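Glucosamine kinase (Streptacidiphilus jiangxiensis, PDB 6HWJ) catalyses the magnesium- and ATP-dependent phosphorylation of D-glucosamine to D-glucosamine 6-phosphate, with weaker activity on glucose. Local coordinates at residues P3-L8 with L38-E43; W58-V63 with V70-P75; A227-A232 with A336-G341; T382-L387 with D391-R396. All blocks are in the same frame, centred on the assembly; numbering follows the deposited sequence.

Contact 1 of 4, residues P3-L8 with L38-E43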
loop_
_atom_site.group_PDB
_atom_site.type_symbol
_atom_site.label_atom_id
_atom_site.label_comp_id
_atom_site.label_asym_id
_atom_site.label_seq_id
_atom_site.Cartn_x
_atom_site.Cartn_y
_atom_site.Cartn_z
ATOM N N PRO A 3 -17.019 11.897 35.044
ATOM C CA PRO A 3 -16.652 12.924 34.066
ATOM C C PRO A 3 -17.076 12.497 32.671
ATOM O O PRO A 3 -17.308 11.316 32.388
ATOM C CB PRO A 3 -15.123 13.019 34.186
ATOM C CG PRO A 3 -14.791 12.404 35.506
ATOM C CD PRO A 3 -15.839 11.356 35.750
ATOM N N ASN A 4 -17.212 13.485 31.796
ATOM C CA ASN A 4 -17.379 13.167 30.395
ATOM C C ASN A 4 -16.052 12.651 29.837
ATOM O O ASN A 4 -15.006 12.689 30.497
ATOM C CB ASN A 4 -17.879 14.382 29.624
ATOM C CG ASN A 4 -16.960 15.567 29.749
ATOM O OD1 ASN A 4 -15.752 15.422 29.897
ATOM N ND2 ASN A 4 -17.533 16.758 29.696
ATOM N N TRP A 5 -16.105 12.158 28.602
ATOM C CA TRP A 5 -14.898 11.639 27.976
ATOM C C TRP A 5 -13.812 12.702 27.896
ATOM O O TRP A 5 -12.628 12.395 28.059
ATOM C CB TRP A 5 -15.224 11.113 26.583
ATOM C CG TRP A 5 -15.982 9.824 26.549
ATOM C CD1 TRP A 5 -17.323 9.668 26.343
ATOM C CD2 TRP A 5 -15.447 8.504 26.694
ATOM N NE1 TRP A 5 -17.642 8.350 26.338
ATOM C CE2 TRP A 5 -16.514 7.606 26.550
ATOM C CE3 TRP A 5 -14.168 7.997 26.930
ATOM C CZ2 TRP A 5 -16.353 6.228 26.644
ATOM C CZ3 TRP A 5 -14.006 6.633 27.015
ATOM C CH2 TRP A 5 -15.092 5.762 26.877
ATOM N N SER A 6 -14.195 13.962 27.644
ATOM C CA SER A 6 -13.212 15.033 27.530
ATOM C C SER A 6 -12.416 15.197 28.818
ATOM O O SER A 6 -11.192 15.348 28.784
ATOM C CB SER A 6 -13.900 16.362 27.175
ATOM O OG SER A 6 -14.641 16.236 25.969
ATOM N N GLU A 7 -13.103 15.202 29.961
ATOM C CA GLU A 7 -12.425 15.363 31.242
ATOM C C GLU A 7 -11.557 14.159 31.569
ATOM O O GLU A 7 -10.483 14.303 32.160
ATOM C CB GLU A 7 -13.445 15.572 32.363
ATOM C CG GLU A 7 -14.303 16.812 32.241
ATOM C CD GLU A 7 -15.423 16.823 33.277
ATOM O OE1 GLU A 7 -15.361 17.637 34.225
ATOM O OE2 GLU A 7 -16.357 16.000 33.152
ATOM N N LEU A 8 -12.012 12.955 31.224
ATOM C CA LEU A 8 -11.189 11.776 31.459
ATOM C C LEU A 8 -9.908 11.837 30.633
ATOM O O LEU A 8 -8.828 11.502 31.127
ATOM C CB LEU A 8 -11.974 10.500 31.132
ATOM C CG LEU A 8 -13.052 10.070 32.133
ATOM C CD1 LEU A 8 -13.840 8.893 31.551
ATOM C CD2 LEU A 8 -12.472 9.693 33.499
ATOM N N LEU A 38 -15.013 12.279 19.609
ATOM C CA LEU A 38 -15.272 11.049 20.357
ATOM C C LEU A 38 -16.471 10.338 19.746
ATOM O O LEU A 38 -17.568 10.908 19.673
ATOM C CB LEU A 38 -15.520 11.388 21.827
ATOM C CG LEU A 38 -15.577 10.263 22.870
ATOM C CD1 LEU A 38 -16.806 9.375 22.662
ATOM C CD2 LEU A 38 -14.290 9.458 22.828
ATOM N N LEU A 39 -16.252 9.116 19.274
ATOM C CA LEU A 39 -17.305 8.237 18.822
ATOM C C LEU A 39 -17.615 7.244 19.940
ATOM O O LEU A 39 -16.786 6.393 20.267
ATOM C CB LEU A 39 -16.901 7.500 17.554
ATOM C CG LEU A 39 -17.937 6.454 17.076
ATOM C CD1 LEU A 39 -19.216 7.144 16.631
ATOM C CD2 LEU A 39 -17.352 5.623 15.957
ATOM N N ASP A 40 -18.801 7.361 20.528
ATOM C CA ASP A 40 -19.206 6.499 21.636
ATOM C C ASP A 40 -19.684 5.167 21.072
ATOM O O ASP A 40 -20.615 5.128 20.257
ATOM C CB ASP A 40 -20.297 7.187 22.442
ATOM C CG ASP A 40 -20.611 6.462 23.752
ATOM O OD1 ASP A 40 -20.457 5.226 23.825
ATOM O OD2 ASP A 40 -21.015 7.163 24.714
ATOM N N LEU A 41 -19.036 4.073 21.485
ATOM C CA LEU A 41 -19.403 2.750 21.001
ATOM C C LEU A 41 -20.252 1.973 22.000
ATOM O O LEU A 41 -20.576 0.817 21.736
ATOM C CB LEU A 41 -18.151 1.935 20.657
ATOM C CG LEU A 41 -17.271 2.480 19.530
ATOM C CD1 LEU A 41 -15.962 1.701 19.452
ATOM C CD2 LEU A 41 -17.991 2.438 18.208
ATOM N N GLY A 42 -20.595 2.566 23.129
ATOM C CA GLY A 42 -21.428 1.920 24.134
ATOM C C GLY A 42 -20.629 1.121 25.128
ATOM O O GLY A 42 -19.509 0.660 24.855
ATOM N N GLU A 43 -21.217 0.957 26.317
ATOM C CA GLU A 43 -20.704 0.044 27.347
ATOM C C GLU A 43 -19.270 0.383 27.757
ATOM O O GLU A 43 -18.474 -0.503 28.091
ATOM C CB GLU A 43 -20.788 -1.417 26.886
ATOM C CG GLU A 43 -22.183 -1.847 26.429
ATOM C CD GLU A 43 -22.302 -3.359 26.242
ATOM O OE1 GLU A 43 -23.005 -3.994 27.041
ATOM O OE2 GLU A 43 -21.678 -3.914 25.326
#

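Contact 2 of 4, residues W58-V63 with V70-P75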
loop_
_atom_site.group_PDB
_atom_site.type_symbol
_atom_site.label_atom_id
_atom_site.label_comp_id
_atom_site.label_asym_id
_atom_site.label_seq_id
_atom_site.Cartn_x
_atom_site.Cartn_y
_atom_site.Cartn_z
ATOM N N TRP A 58 -3.941 11.858 17.308
ATOM C CA TRP A 58 -3.886 10.419 17.480
ATOM C C TRP A 58 -5.281 9.808 17.433
ATOM O O TRP A 58 -6.232 10.382 17.962
ATOM C CB TRP A 58 -3.255 10.049 18.846
ATOM C CG TRP A 58 -1.950 10.728 19.138
ATOM C CD1 TRP A 58 -1.767 12.016 19.587
ATOM C CD2 TRP A 58 -0.650 10.153 19.025
ATOM N NE1 TRP A 58 -0.430 12.262 19.762
ATOM C CE2 TRP A 58 0.278 11.139 19.415
ATOM C CE3 TRP A 58 -0.177 8.900 18.614
ATOM C CZ2 TRP A 58 1.659 10.916 19.404
ATOM C CZ3 TRP A 58 1.198 8.678 18.621
ATOM C CH2 TRP A 58 2.092 9.676 19.007
ATOM N N THR A 59 -5.388 8.633 16.832
ATOM C CA THR A 59 -6.572 7.788 16.972
ATOM C C THR A 59 -6.351 6.908 18.186
ATOM O O THR A 59 -5.348 6.193 18.251
ATOM C CB THR A 59 -6.811 6.913 15.745
ATOM O OG1 THR A 59 -6.942 7.739 14.590
ATOM C CG2 THR A 59 -8.082 6.051 15.911
ATOM N N VAL A 60 -7.285 6.945 19.131
ATOM C CA VAL A 60 -7.113 6.168 20.351
ATOM C C VAL A 60 -8.363 5.346 20.620
ATOM O O VAL A 60 -9.425 5.931 20.884
ATOM C CB VAL A 60 -6.807 7.076 21.556
ATOM C CG1 VAL A 60 -6.423 6.201 22.741
ATOM C CG2 VAL A 60 -5.690 8.070 21.223
ATOM N N PRO A 61 -8.291 4.008 20.573
ATOM C CA PRO A 61 -9.401 3.211 21.090
ATOM C C PRO A 61 -9.404 3.294 22.601
ATOM O O PRO A 61 -8.384 3.047 23.249
ATOM C CB PRO A 61 -9.094 1.788 20.586
ATOM C CG PRO A 61 -7.595 1.749 20.536
ATOM C CD PRO A 61 -7.149 3.163 20.163
ATOM N N LEU A 62 -10.548 3.659 23.165
ATOM C CA LEU A 62 -10.639 3.968 24.575
ATOM C C LEU A 62 -11.611 3.036 25.283
ATOM O O LEU A 62 -12.632 2.609 24.723
ATOM C CB LEU A 62 -11.089 5.420 24.796
ATOM C CG LEU A 62 -10.088 6.473 24.333
ATOM C CD1 LEU A 62 -10.825 7.795 24.143
ATOM C CD2 LEU A 62 -8.945 6.633 25.325
ATOM N N VAL A 63 -11.296 2.759 26.538
ATOM C CA VAL A 63 -12.180 1.981 27.406
ATOM C C VAL A 63 -12.149 2.598 28.794
ATOM O O VAL A 63 -11.077 2.897 29.339
ATOM C CB VAL A 63 -11.775 0.496 27.442
ATOM C CG1 VAL A 63 -10.434 0.334 28.129
ATOM C CG2 VAL A 63 -12.858 -0.335 28.136
ATOM N N VAL A 70 -9.770 5.954 32.603
ATOM C CA VAL A 70 -9.796 5.593 31.195
ATOM C C VAL A 70 -8.425 5.043 30.843
ATOM O O VAL A 70 -7.411 5.427 31.421
ATOM C CB VAL A 70 -10.175 6.779 30.294
ATOM C CG1 VAL A 70 -9.046 7.824 30.293
ATOM C CG2 VAL A 70 -10.464 6.311 28.886
ATOM N N ARG A 71 -8.388 4.127 29.895
ATOM C CA ARG A 71 -7.122 3.664 29.356
ATOM C C ARG A 71 -7.313 3.286 27.898
ATOM O O ARG A 71 -8.431 3.202 27.395
ATOM C CB ARG A 71 -6.572 2.498 30.178
ATOM C CG ARG A 71 -7.437 1.264 30.141
ATOM C CD ARG A 71 -6.885 0.150 31.070
ATOM N NE ARG A 71 -7.833 -0.951 31.165
ATOM C CZ ARG A 71 -8.047 -1.839 30.195
ATOM N NH1 ARG A 71 -7.365 -1.759 29.055
ATOM N NH2 ARG A 71 -8.934 -2.807 30.361
ATOM N N ARG A 72 -6.199 3.086 27.216
ATOM C CA ARG A 72 -6.228 2.669 25.825
ATOM C C ARG A 72 -6.617 1.200 25.742
ATOM O O ARG A 72 -6.057 0.353 26.448
ATOM C CB ARG A 72 -4.865 2.899 25.165
ATOM C CG ARG A 72 -4.899 2.662 23.672
ATOM C CD ARG A 72 -3.507 2.767 23.025
ATOM N NE ARG A 72 -3.615 2.750 21.566
ATOM C CZ ARG A 72 -3.733 1.642 20.845
ATOM N NH1 ARG A 72 -3.739 0.449 21.441
ATOM N NH2 ARG A 72 -3.839 1.717 19.518
ATOM N N SER A 73 -7.594 0.906 24.892
ATOM C CA SER A 73 -8.060 -0.456 24.738
ATOM C C SER A 73 -6.944 -1.388 24.295
ATOM O O SER A 73 -6.094 -1.029 23.474
ATOM C CB SER A 73 -9.205 -0.487 23.725
ATOM O OG SER A 73 -10.048 0.623 23.977
ATOM N N ARG A 74 -6.970 -2.609 24.842
ATOM C CA ARG A 74 -6.101 -3.710 24.469
ATOM C C ARG A 74 -6.922 -4.844 23.869
ATOM O O ARG A 74 -8.118 -4.959 24.163
ATOM C CB ARG A 74 -5.339 -4.237 25.698
ATOM C CG ARG A 74 -4.423 -3.217 26.359
ATOM C CD ARG A 74 -3.992 -3.685 27.738
ATOM N NE ARG A 74 -3.197 -2.675 28.434
ATOM C CZ ARG A 74 -2.938 -2.686 29.739
ATOM N NH1 ARG A 74 -3.414 -3.655 30.510
ATOM N NH2 ARG A 74 -2.204 -1.722 30.275
ATOM N N PRO A 75 -6.329 -5.677 23.019
ATOM C CA PRO A 75 -7.045 -6.864 22.547
ATOM C C PRO A 75 -7.602 -7.662 23.711
ATOM O O PRO A 75 -6.911 -7.924 24.694
ATOM C CB PRO A 75 -5.966 -7.642 21.783
ATOM C CG PRO A 75 -5.017 -6.605 21.325
ATOM C CD PRO A 75 -4.976 -5.586 22.440
HETATM O O HOH W 1 -3.590 5.114 20.011
HETATM O O HOH W 2 -4.852 3.596 17.841
#

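Contact 3 of 4, residues A227-A232 with A336-G341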
loop_
_atom_site.group_PDB
_atom_site.type_symbol
_atom_site.label_atom_id
_atom_site.label_comp_id
_atom_site.label_asym_id
_atom_site.label_seq_id
_atom_site.Cartn_x
_atom_site.Cartn_y
_atom_site.Cartn_z
ATOM N N ALA A 227 -6.304 -4.224 -13.798
ATOM C CA ALA A 227 -7.242 -3.502 -14.657
ATOM C C ALA A 227 -8.598 -3.324 -13.988
ATOM O O ALA A 227 -9.205 -2.241 -14.066
ATOM C CB ALA A 227 -7.403 -4.223 -16.000
ATOM N N ARG A 228 -9.093 -4.368 -13.320
ATOM C CA ARG A 228 -10.332 -4.247 -12.560
ATOM C C ARG A 228 -10.181 -3.215 -11.444
ATOM O O ARG A 228 -11.103 -2.427 -11.177
ATOM C CB ARG A 228 -10.726 -5.605 -11.975
ATOM C CG ARG A 228 -11.126 -6.651 -13.016
ATOM C CD ARG A 228 -11.269 -8.033 -12.368
ATOM N NE ARG A 228 -11.806 -9.004 -13.329
ATOM C CZ ARG A 228 -11.891 -10.313 -13.103
ATOM N NH1 ARG A 228 -11.451 -10.832 -11.958
ATOM N NH2 ARG A 228 -12.401 -11.109 -14.029
ATOM N N MET A 229 -9.046 -3.247 -10.751
ATOM C CA MET A 229 -8.757 -2.277 -9.696
ATOM C C MET A 229 -8.771 -0.853 -10.251
ATOM O O MET A 229 -9.472 0.025 -9.723
ATOM C CB MET A 229 -7.401 -2.613 -9.062
ATOM C CG MET A 229 -7.002 -1.732 -7.886
ATOM S SD MET A 229 -5.351 -2.182 -7.254
ATOM C CE MET A 229 -4.304 -1.441 -8.503
ATOM N N HIS A 230 -8.038 -0.614 -11.351
ATOM C CA HIS A 230 -7.973 0.741 -11.900
ATOM C C HIS A 230 -9.328 1.213 -12.420
ATOM O O HIS A 230 -9.701 2.376 -12.237
ATOM C CB HIS A 230 -6.922 0.816 -13.010
ATOM C CG HIS A 230 -5.519 0.779 -12.511
ATOM N ND1 HIS A 230 -4.449 0.460 -13.321
ATOM C CD2 HIS A 230 -5.002 1.031 -11.288
ATOM C CE1 HIS A 230 -3.339 0.518 -12.611
ATOM N NE2 HIS A 230 -3.652 0.856 -11.373
ATOM N N ALA A 231 -10.078 0.332 -13.075
ATOM C CA ALA A 231 -11.384 0.720 -13.590
ATOM C C ALA A 231 -12.294 1.190 -12.466
ATOM O O ALA A 231 -13.049 2.152 -12.630
ATOM C CB ALA A 231 -12.025 -0.443 -14.352
ATOM N N ALA A 232 -12.239 0.522 -11.317
ATOM C CA ALA A 232 -13.062 0.919 -10.187
ATOM C C ALA A 232 -12.569 2.224 -9.579
ATOM O O ALA A 232 -13.373 3.098 -9.244
ATOM C CB ALA A 232 -13.064 -0.181 -9.108
ATOM N N ALA A 336 -0.291 3.867 -15.098
ATOM C CA ALA A 336 0.897 3.153 -15.527
ATOM C C ALA A 336 1.910 2.992 -14.402
ATOM O O ALA A 336 2.756 2.091 -14.463
ATOM C CB ALA A 336 1.542 3.864 -16.716
ATOM N N LEU A 337 1.851 3.840 -13.374
ATOM C CA LEU A 337 2.735 3.668 -12.231
ATOM C C LEU A 337 2.506 2.321 -11.548
ATOM O O LEU A 337 3.462 1.596 -11.238
ATOM C CB LEU A 337 2.531 4.817 -11.237
ATOM C CG LEU A 337 3.361 4.689 -9.957
ATOM C CD1 LEU A 337 4.846 4.893 -10.262
ATOM C CD2 LEU A 337 2.896 5.708 -8.896
ATOM N N ASP A 338 1.241 1.965 -11.286
ATOM C CA ASP A 338 0.962 0.635 -10.734
ATOM C C ASP A 338 1.411 -0.445 -11.702
ATOM O O ASP A 338 1.904 -1.506 -11.286
ATOM C CB ASP A 338 -0.525 0.449 -10.430
ATOM C CG ASP A 338 -1.017 1.279 -9.247
ATOM O OD1 ASP A 338 -0.209 1.710 -8.390
ATOM O OD2 ASP A 338 -2.253 1.474 -9.174
ATOM N N VAL A 339 1.193 -0.219 -13.002
ATOM C CA VAL A 339 1.539 -1.223 -14.009
ATOM C C VAL A 339 3.024 -1.538 -13.942
ATOM O O VAL A 339 3.415 -2.708 -13.874
ATOM C CB VAL A 339 1.133 -0.744 -15.411
ATOM C CG1 VAL A 339 1.733 -1.624 -16.470
ATOM C CG2 VAL A 339 -0.388 -0.693 -15.548
ATOM N N VAL A 340 3.872 -0.497 -13.934
ATOM C CA VAL A 340 5.307 -0.737 -13.931
ATOM C C VAL A 340 5.757 -1.297 -12.596
ATOM O O VAL A 340 6.724 -2.061 -12.533
ATOM C CB VAL A 340 6.100 0.539 -14.286
ATOM C CG1 VAL A 340 5.736 1.023 -15.682
ATOM C CG2 VAL A 340 5.903 1.627 -13.239
ATOM N N GLY A 341 5.104 -0.910 -11.511
ATOM C CA GLY A 341 5.419 -1.508 -10.210
ATOM C C GLY A 341 5.256 -3.022 -10.228
ATOM O O GLY A 341 6.121 -3.757 -9.754
#

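Contact 4 of 4, residues T382-L387 with D391-R396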
loop_
_atom_site.group_PDB
_atom_site.type_symbol
_atom_site.label_atom_id
_atom_site.label_comp_id
_atom_site.label_asym_id
_atom_site.label_seq_id
_atom_site.Cartn_x
_atom_site.Cartn_y
_atom_site.Cartn_z
ATOM N N THR A 382 -6.535 -6.091 -22.293
ATOM C CA THR A 382 -7.787 -6.751 -22.663
ATOM C C THR A 382 -8.878 -6.478 -21.632
ATOM O O THR A 382 -10.030 -6.216 -21.990
ATOM C CB THR A 382 -7.567 -8.255 -22.819
ATOM O OG1 THR A 382 -6.539 -8.491 -23.776
ATOM C CG2 THR A 382 -8.842 -8.949 -23.302
ATOM N N THR A 383 -8.535 -6.539 -20.347
ATOM C CA THR A 383 -9.533 -6.293 -19.305
ATOM C C THR A 383 -9.974 -4.834 -19.285
ATOM O O THR A 383 -11.184 -4.544 -19.219
ATOM C CB THR A 383 -8.989 -6.733 -17.953
ATOM O OG1 THR A 383 -8.697 -8.134 -17.990
ATOM C CG2 THR A 383 -10.012 -6.472 -16.836
ATOM N N LEU A 384 -9.023 -3.890 -19.385
ATOM C CA LEU A 384 -9.427 -2.487 -19.490
ATOM C C LEU A 384 -10.403 -2.283 -20.649
ATOM O O LEU A 384 -11.390 -1.549 -20.522
ATOM C CB LEU A 384 -8.224 -1.576 -19.676
ATOM C CG LEU A 384 -7.350 -1.285 -18.462
ATOM C CD1 LEU A 384 -6.296 -0.221 -18.836
ATOM C CD2 LEU A 384 -8.162 -0.812 -17.270
ATOM N N ALA A 385 -10.140 -2.923 -21.795
ATOM C CA ALA A 385 -11.024 -2.754 -22.941
ATOM C C ALA A 385 -12.390 -3.388 -22.675
ATOM O O ALA A 385 -13.430 -2.801 -22.990
ATOM C CB ALA A 385 -10.386 -3.360 -24.197
ATOM N N ARG A 386 -12.405 -4.580 -22.083
ATOM C CA ARG A 386 -13.670 -5.211 -21.707
ATOM C C ARG A 386 -14.479 -4.331 -20.762
ATOM O O ARG A 386 -15.713 -4.358 -20.788
ATOM C CB ARG A 386 -13.388 -6.564 -21.061
ATOM C CG ARG A 386 -14.599 -7.411 -20.807
ATOM C CD ARG A 386 -14.197 -8.790 -20.263
ATOM N NE ARG A 386 -15.293 -9.749 -20.376
ATOM C CZ ARG A 386 -15.212 -11.028 -20.014
ATOM N NH1 ARG A 386 -14.081 -11.513 -19.519
ATOM N NH2 ARG A 386 -16.269 -11.822 -20.157
ATOM N N LEU A 387 -13.811 -3.548 -19.923
ATOM C CA LEU A 387 -14.478 -2.652 -18.991
ATOM C C LEU A 387 -14.645 -1.240 -19.548
ATOM O O LEU A 387 -15.029 -0.338 -18.801
ATOM C CB LEU A 387 -13.691 -2.591 -17.668
ATOM C CG LEU A 387 -13.518 -3.939 -16.970
ATOM C CD1 LEU A 387 -12.609 -3.815 -15.767
ATOM C CD2 LEU A 387 -14.868 -4.514 -16.554
ATOM N N ASP A 391 -8.708 4.252 -21.702
ATOM C CA ASP A 391 -8.023 5.538 -21.747
ATOM C C ASP A 391 -7.328 5.922 -20.442
ATOM O O ASP A 391 -6.651 6.956 -20.407
ATOM C CB ASP A 391 -9.020 6.644 -22.129
ATOM C CG ASP A 391 -10.297 6.594 -21.307
ATOM O OD1 ASP A 391 -10.387 5.758 -20.380
ATOM O OD2 ASP A 391 -11.219 7.389 -21.596
ATOM N N LEU A 392 -7.473 5.147 -19.365
ATOM C CA LEU A 392 -6.734 5.481 -18.160
ATOM C C LEU A 392 -5.284 5.043 -18.233
ATOM O O LEU A 392 -4.461 5.520 -17.441
ATOM C CB LEU A 392 -7.425 4.860 -16.937
ATOM C CG LEU A 392 -7.545 3.357 -16.840
ATOM C CD1 LEU A 392 -6.293 2.735 -16.244
ATOM C CD2 LEU A 392 -8.782 3.003 -16.013
ATOM N N PHE A 393 -4.942 4.180 -19.186
ATOM C CA PHE A 393 -3.590 3.643 -19.328
ATOM C C PHE A 393 -2.884 4.367 -20.474
ATOM O O PHE A 393 -3.274 4.225 -21.632
ATOM C CB PHE A 393 -3.647 2.131 -19.561
ATOM C CG PHE A 393 -2.288 1.489 -19.737
ATOM C CD1 PHE A 393 -1.258 1.759 -18.849
ATOM C CD2 PHE A 393 -2.049 0.620 -20.786
ATOM C CE1 PHE A 393 -0.023 1.190 -19.010
ATOM C CE2 PHE A 393 -0.801 0.036 -20.942
ATOM C CZ PHE A 393 0.209 0.322 -20.055
ATOM N N ASP A 394 -1.861 5.159 -20.141
ATOM C CA ASP A 394 -1.008 5.838 -21.133
ATOM C C ASP A 394 0.325 5.092 -21.170
ATOM O O ASP A 394 1.187 5.296 -20.304
ATOM C CB ASP A 394 -0.826 7.304 -20.763
ATOM C CG ASP A 394 -0.082 8.102 -21.838
ATOM O OD1 ASP A 394 0.489 7.492 -22.770
ATOM O OD2 ASP A 394 -0.048 9.343 -21.723
ATOM N N ASP A 395 0.493 4.220 -22.172
ATOM C CA ASP A 395 1.659 3.346 -22.206
ATOM C C ASP A 395 2.917 4.053 -22.695
ATOM O O ASP A 395 3.998 3.451 -22.679
ATOM C CB ASP A 395 1.387 2.102 -23.059
ATOM C CG ASP A 395 0.932 2.435 -24.461
ATOM O OD1 ASP A 395 1.053 3.606 -24.876
ATOM O OD2 ASP A 395 0.435 1.512 -25.134
ATOM N N ARG A 396 2.821 5.315 -23.101
ATOM C CA ARG A 396 4.037 6.099 -23.298
ATOM C C ARG A 396 4.849 6.199 -22.017
ATOM O O ARG A 396 6.060 6.402 -22.076
ATOM C CB ARG A 396 3.690 7.499 -23.806
ATOM C CG ARG A 396 2.962 7.502 -25.154
ATOM C CD ARG A 396 2.502 8.902 -25.511
ATOM N NE ARG A 396 1.628 9.467 -24.485
ATOM C CZ ARG A 396 1.236 10.734 -24.453
ATOM N NH1 ARG A 396 1.635 11.579 -25.398
ATOM N NH2 ARG A 396 0.444 11.154 -23.479
#

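Contact 1 of 4, residues P3-L8 with L38-E43
Just before Trp-5, which meets Leu-38 across this contact, Asn-4 OD1 accepts the shortest polar bond, from Glu-7 N at 2.7 Å, with the donor almost in line with the side-chain carbonyl. The return bond, from Asn-4 N to Glu-7 OE2, spans 3.0 Å and uses the anti lone pair of the carboxylate. The two form a capping box that starts helix 5-11, with Asn-4 as N-cap, and so secures the turn from which the indole projects. With CG of Trp-5 anti to the carbonyl carbon (chi1 -73°), the ring reaches out to strand 34-42 of the N-terminal antiparallel sheet. Leu-38 meets one of its faces, the two side chains crossing at about a right angle. Leu-38 CG lies 3.7 Å from Trp-5 CG, while Leu-38 CD1 makes a CH-pi contact, 3.9 Å from the centroid of the five-membered ring and 17° off its normal. Asp-40 approaches the ring edge instead: its OD2 stays 3.9 Å from Trp-5 NE1, without a hydrogen bond, and its carboxylate stands steeply to the indole. The other oxygen is engaged within its own segment, Gly-42 N donating to Asp-40 OD1 at 2.8 Å in an Asx turn beside a classic beta bulge, where Leu-41 and Gly-42 face His-45. Arg-64 adds a cation-pi contact to Trp-5, and Leu-62 touches both Trp-5 and Leu-38.

Contact 2 of 4, residues W58-V63 with V70-P75
Val-63 and Arg-71 form the antiparallel hydrogen-bonded pair of a beta hairpin, strands 57-65 and 69-72, each backbone N-H meeting the other's carbonyl: Val-63 N to Arg-71 O and Arg-71 N to Val-63 O are both 3.0 Å. Next along comes the non-hydrogen-bonded pair Leu-62 and Arg-72, whose side chains diverge. Beyond it residues 73-75 leave the strand, yet Ser-73 N still reaches Pro-61 O at 2.8 Å, from well above the carbonyl plane. The side chains of Val-63 and Arg-71 run side by side. Val-63 CG1 sits 3.8 Å above the centre of the Arg-71 guanidinium, which is held by salt bridges to Asp-65 and Asp-77. In the diverging pair, Leu-62 CD2 turns to Val-70 CG2 at 3.9 Å, and Val-70 also touches Trp-5. Arg-72 takes a different path. Its CG is anti to the backbone N (chi1 -172°) and the chain is extended, bringing one guanidinium face over Pro-61 CD. Further out, Glu-122 forms a salt bridge with Arg-72 NH1, and Thr-79 is hydrogen-bonded to Ser-73 OG. The side chain of Arg-72 is about 10 Å from that of Lys-133, a probable ATP ligand. Two waters tie this guanidinium back to strand 57-65, both within hydrogen-bonding distance of Thr-59 O: one accepts from Arg-72 NE at 2.8 Å, the other from Arg-72 NH2 at 2.7 Å.

Contact 3 of 4, residues A227-A232 with A336-G341
A histidine-carboxylate hydrogen bond, close to the D-glucosamine site, links helix 212-234 to helix 335-356 through His-230 and Asp-338. The two short segments run nearly antiparallel, at 162°, with axes 11.1 Å apart, a separation bridged by side chains rather than by the backbones. His-230 NE2 donates to Asp-338 OD2 over 2.7 Å. The acceptor uses its anti lone pair and lies in the imidazole plane, and ring and carboxylate are turned only 18° from each other. A chi1 of -73° sets the imidazole beside the backbone N of its own residue, opposite the carbonyl carbon, and the ring spans the gap edge-on; Asp-338 CB is also in the ring plane, 3.3 Å from His-230 NE2. Met-229, bent at its last torsion, brings CE to 3.6 Å from the same Asp-338 OD2. Further bonds fix both groups: ND1 of the ring bonds to the hydroxyl of Tyr-380, while OD2 and OD1 of the carboxylate accept the backbone N-H groups of His-298 and Gly-299 respectively. Asp-338 thus probably positions the segment leading into Asp-300, which binds D-glucosamine and whose side chain is about 7 Å from its own, in a His-Gly-Asp sequence like that of aminoglycoside phosphotransferase-like kinases. Around the pair, Met-229 packs on Leu-155 of helix 148-157, Ala-227 and Val-339 touch Tyr-380 of helix 362-386, and Val-339 also meets Leu-398 of helix 398-416.

Contact 4 of 4, residues T382-L387 with D391-R396
The helix bearing Leu-384 ends at Arg-386, and the chain soon returns with Leu-392 and Phe-393 beside it: Leu-387 is the first residue to leave helical angles, a 3-10 turn runs through 392, residues 393-394 are extended, and a second 3-10 turn starts at 395. The nearest CA atoms, of Leu-384 and Asp-391, are 8.5 Å apart, so side chains bridge the gap. Leu-384 does so with both methyls. Its CD1 lies 3.6 Å from Phe-393 CB and 3.9 Å from Leu-392 CD1, while its CD2 is 4.1 Å from Leu-392 CD2. Leu-392 holds CG between backbone N and carbonyl carbon (chi1 62°), which turns its methyls back to the helix. This is the connection between helices 362-386 and 398-416 of the C-terminal helical lobe, and the leucines also pack on helix 212-234, at Ala-227 and His-230. The Phe-393 ring leads away from Leu-384, meeting Tyr-380 edge-to-face. Farther along, Asp-394 makes an Asx turn, OD1 accepting from Arg-396 N at 3.2 Å. Arg-396 also grips the carboxylate side-on in a salt bridge, NE to Asp-394 OD1 at 2.9 Å and NH2 to Asp-394 OD2 at 2.6 Å; OD2 has a further hydrogen-bonding partner in Thr-292.

Overall arrangement
The four contacts follow one another along the chain and fall into two neighbouring pairs on opposite sides of its centre. Contacts 1 and 2, with centres 11 Å apart, share the N-terminal antiparallel sheet and touch directly, the indole of Trp-5 packing on Leu-62 and Val-70. Contacts 3 and 4, with centres 9 Å apart, belong to the C-terminal helical lobe and meet where helix 212-234 packs against helix 362-386 and the connection after it. Centres of contacts 2 and 3 are 37 Å apart, and those of contacts 1 and 4 are 49 Å apart. The two pairs thus lie far apart, and of the four, contact 3 lies nearest the sugar-binding aspartate.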